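PDB 5IBZ: uncharacterized protein from Uncultured organism, which belongs to the putative cyclase family and probably has arylformamidase activity. Local coordinates for residues B[53-61]-B[104-112]. Numbering follows the deposited sequence.
Sequences FSLAIPIDS and IYMPLQGST
Thr112 meets Ala56 and Ile57 where two loops of this cyclase-family fold come together: one leaves edge strand 52-54 of the central mixed sheet, the other follows strand 97-107 of a two-stranded antiparallel sheet through a type I beta turn, Pro107 to Gly110. The direct grip lies at Thr112. Its OG1, set beside its own backbone N (chi1 -58°), accepts a nearly straight hydrogen bond from Ile57 N, at 2.9 Å and 165°. The same hydroxyl is hydrogen-bonded to the carbonyl of Ile282, so one atom joins three chain segments. Packing is close here, with Ala56 CA 3.4 Å from Thr112 OG1, and CG2 of the threonine lies near the carbonyl of Leu55. A valine in its place would probably leave Ile57 N without its acceptor and Ile282 O without its donor.

Farther along, Ile59 makes an apolar contact. Its CG2, anti to the backbone N, touches Ile104 CD1 at 3.8 Å and, more loosely, SE of selenomethionine Met106 at 4.2 Å, and its side chain crosses both at about a right angle. Antiparallel pairing of residues 104-107 with a strand of the second subunit carries the sheet of strand 97-107 across the interface.

Between these two patches two waters bridge the segments, and no backbone-to-backbone bond crosses here. Ser111 OG lies 3.6 Å from Ile57 CG1, and it is hydrogen-bonded to both waters. The first donates to Ile57 O at 2.7 Å; the second bonds Ser111 OG, also at 2.7 Å, and donates to Pro58 O at 2.8 Å.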
loop_
_atom_site.group_PDB
_atom_site.type_symbol
_atom_site.label_atom_id
_atom_site.label_comp_id
_atom_site.label_asym_id
_atom_site.label_seq_id
_atom_site.Cartn_x
_atom_site.Cartn_y
_atom_site.Cartn_z
ATOM N N PHE B 53 -6.128 -28.573 10.444
ATOM C CA PHE B 53 -6.044 -28.229 9.028
ATOM C C PHE B 53 -6.255 -26.737 8.832
ATOM O O PHE B 53 -7.238 -26.187 9.294
ATOM C CB PHE B 53 -7.093 -29.003 8.221
ATOM C CG PHE B 53 -6.959 -30.482 8.362
ATOM C CD1 PHE B 53 -6.127 -31.170 7.529
ATOM C CD2 PHE B 53 -7.621 -31.163 9.363
ATOM C CE1 PHE B 53 -5.972 -32.534 7.660
ATOM C CE2 PHE B 53 -7.458 -32.541 9.484
ATOM C CZ PHE B 53 -6.637 -33.197 8.643
ATOM N N SER B 54 -5.312 -26.074 8.167
ATOM C CA SER B 54 -5.517 -24.701 7.726
ATOM C C SER B 54 -6.359 -24.686 6.467
ATOM O O SER B 54 -6.012 -25.365 5.500
ATOM C CB SER B 54 -4.196 -24.016 7.443
ATOM O OG SER B 54 -4.403 -22.836 6.696
ATOM N N LEU B 55 -7.419 -23.885 6.466
ATOM C CA LEU B 55 -8.308 -23.800 5.318
ATOM C C LEU B 55 -8.066 -22.513 4.536
ATOM O O LEU B 55 -8.959 -22.018 3.851
ATOM C CB LEU B 55 -9.781 -23.889 5.768
ATOM C CG LEU B 55 -10.062 -25.011 6.778
ATOM C CD1 LEU B 55 -11.553 -25.030 7.107
ATOM C CD2 LEU B 55 -9.649 -26.366 6.250
ATOM N N ALA B 56 -6.858 -21.982 4.637
ATOM C CA ALA B 56 -6.484 -20.785 3.892
ATOM C C ALA B 56 -5.651 -21.083 2.655
ATOM O O ALA B 56 -4.854 -22.023 2.632
ATOM C CB ALA B 56 -5.716 -19.832 4.795
ATOM N N ILE B 57 -5.812 -20.241 1.649
ATOM C CA ILE B 57 -4.826 -20.168 0.566
ATOM C C ILE B 57 -3.682 -19.257 1.011
ATOM O O ILE B 57 -3.836 -18.427 1.915
ATOM C CB ILE B 57 -5.423 -19.655 -0.754
ATOM C CG1 ILE B 57 -6.006 -18.244 -0.634
ATOM C CG2 ILE B 57 -6.462 -20.622 -1.263
ATOM C CD1 ILE B 57 -6.105 -17.526 -1.990
ATOM N N PRO B 58 -2.526 -19.397 0.365
ATOM C CA PRO B 58 -1.440 -18.482 0.727
ATOM C C PRO B 58 -1.757 -17.049 0.352
ATOM O O PRO B 58 -2.290 -16.800 -0.753
ATOM C CB PRO B 58 -0.238 -19.012 -0.064
ATOM C CG PRO B 58 -0.808 -19.865 -1.137
ATOM C CD PRO B 58 -2.113 -20.413 -0.604
ATOM N N ILE B 59 -1.434 -16.130 1.258
ATOM C CA ILE B 59 -1.500 -14.699 0.968
ATOM C C ILE B 59 -0.236 -14.315 0.217
ATOM O O ILE B 59 0.849 -14.213 0.805
ATOM C CB ILE B 59 -1.639 -13.861 2.224
ATOM C CG1 ILE B 59 -2.934 -14.244 2.967
ATOM C CG2 ILE B 59 -1.620 -12.368 1.881
ATOM C CD1 ILE B 59 -3.210 -13.485 4.220
ATOM N N ASP B 60 -0.400 -14.107 -1.078
ATOM C CA ASP B 60 0.680 -13.735 -1.966
ATOM C C ASP B 60 0.034 -13.146 -3.217
ATOM O O ASP B 60 -1.186 -12.931 -3.232
ATOM C CB ASP B 60 1.618 -14.920 -2.273
ATOM C CG ASP B 60 0.933 -16.084 -2.993
ATOM O OD1 ASP B 60 -0.031 -15.867 -3.753
ATOM O OD2 ASP B 60 1.385 -17.236 -2.789
ATOM N N SER B 61 0.817 -12.862 -4.260
ATOM C CA SER B 61 0.276 -12.177 -5.423
ATOM C C SER B 61 -0.154 -13.153 -6.523
ATOM O O SER B 61 -0.514 -12.732 -7.631
ATOM C CB SER B 61 1.311 -11.188 -5.974
ATOM O OG SER B 61 1.662 -10.240 -4.972
ATOM N N ILE B 104 2.400 -5.538 4.110
ATOM C CA ILE B 104 1.459 -6.061 3.144
ATOM C C ILE B 104 0.491 -4.957 2.720
ATOM O O ILE B 104 0.104 -4.103 3.534
ATOM C CB ILE B 104 0.675 -7.262 3.718
ATOM C CG1 ILE B 104 -0.134 -7.967 2.628
ATOM C CG2 ILE B 104 -0.240 -6.830 4.843
ATOM C CD1 ILE B 104 0.528 -9.213 2.111
ATOM N N TYR B 105 0.156 -4.960 1.428
ATOM C CA TYR B 105 -0.962 -4.188 0.882
ATOM C C TYR B 105 -1.940 -5.201 0.343
ATOM O O TYR B 105 -1.590 -5.978 -0.526
ATOM C CB TYR B 105 -0.538 -3.243 -0.252
ATOM C CG TYR B 105 -1.646 -2.317 -0.715
ATOM C CD1 TYR B 105 -2.156 -1.348 0.124
ATOM C CD2 TYR B 105 -2.172 -2.411 -1.989
ATOM C CE1 TYR B 105 -3.168 -0.484 -0.306
ATOM C CE2 TYR B 105 -3.172 -1.558 -2.420
ATOM C CZ TYR B 105 -3.656 -0.596 -1.581
ATOM O OH TYR B 105 -4.657 0.277 -1.990
HETATM N N MSE B 106 -3.174 -5.213 0.817
HETATM C CA MSE B 106 -4.114 -6.139 0.205
HETATM C C MSE B 106 -5.548 -5.695 0.301
HETATM O O MSE B 106 -5.921 -4.965 1.234
HETATM C CB MSE B 106 -3.994 -7.522 0.860
HETATM C CG MSE B 106 -4.393 -7.536 2.304
HETATM SE SE MSE B 106 -4.110 -9.273 3.145
HETATM C CE MSE B 106 -5.402 -10.374 2.210
ATOM N N PRO B 107 -6.365 -6.159 -0.642
ATOM C CA PRO B 107 -7.790 -6.048 -0.406
ATOM C C PRO B 107 -8.189 -6.955 0.742
ATOM O O PRO B 107 -7.689 -8.077 0.843
ATOM C CB PRO B 107 -8.420 -6.531 -1.723
ATOM C CG PRO B 107 -7.305 -6.788 -2.670
ATOM C CD PRO B 107 -6.077 -6.985 -1.829
ATOM N N LEU B 108 -9.101 -6.506 1.582
ATOM C CA LEU B 108 -9.584 -7.369 2.643
ATOM C C LEU B 108 -10.499 -8.444 2.069
ATOM O O LEU B 108 -10.789 -9.413 2.754
ATOM C CB LEU B 108 -10.278 -6.538 3.730
ATOM C CG LEU B 108 -9.353 -5.532 4.408
ATOM C CD1 LEU B 108 -10.101 -4.763 5.510
ATOM C CD2 LEU B 108 -8.124 -6.190 5.014
ATOM N N GLN B 109 -10.913 -8.281 0.812
ATOM C CA GLN B 109 -11.630 -9.322 0.069
ATOM C C GLN B 109 -10.681 -10.008 -0.918
ATOM O O GLN B 109 -11.120 -10.550 -1.936
ATOM C CB GLN B 109 -12.836 -8.733 -0.705
ATOM C CG GLN B 109 -13.953 -8.136 0.146
ATOM C CD GLN B 109 -13.581 -6.827 0.835
ATOM O OE1 GLN B 109 -13.149 -5.880 0.192
ATOM N NE2 GLN B 109 -13.683 -6.812 2.171
ATOM N N GLY B 110 -9.383 -9.946 -0.643
ATOM C CA GLY B 110 -8.389 -10.367 -1.614
ATOM C C GLY B 110 -7.827 -11.769 -1.454
ATOM O O GLY B 110 -6.983 -12.168 -2.241
ATOM N N SER B 111 -8.302 -12.507 -0.457
ATOM C CA SER B 111 -7.776 -13.832 -0.146
ATOM C C SER B 111 -8.858 -14.638 0.576
ATOM O O SER B 111 -10.027 -14.281 0.528
ATOM C CB SER B 111 -6.499 -13.723 0.696
ATOM O OG SER B 111 -5.789 -14.950 0.743
ATOM N N THR B 112 -8.488 -15.728 1.245
ATOM C CA THR B 112 -9.404 -16.399 2.161
ATOM C C THR B 112 -10.029 -15.340 3.069
ATOM O O THR B 112 -9.320 -14.527 3.651
ATOM C CB THR B 112 -8.665 -17.464 2.982
ATOM O OG1 THR B 112 -8.058 -18.407 2.078
ATOM C CG2 THR B 112 -9.601 -18.149 3.940
HETATM O O HOH W 1 -5.393 -16.548 3.113
HETATM O O HOH W 2 -4.101 -14.743 -1.402
#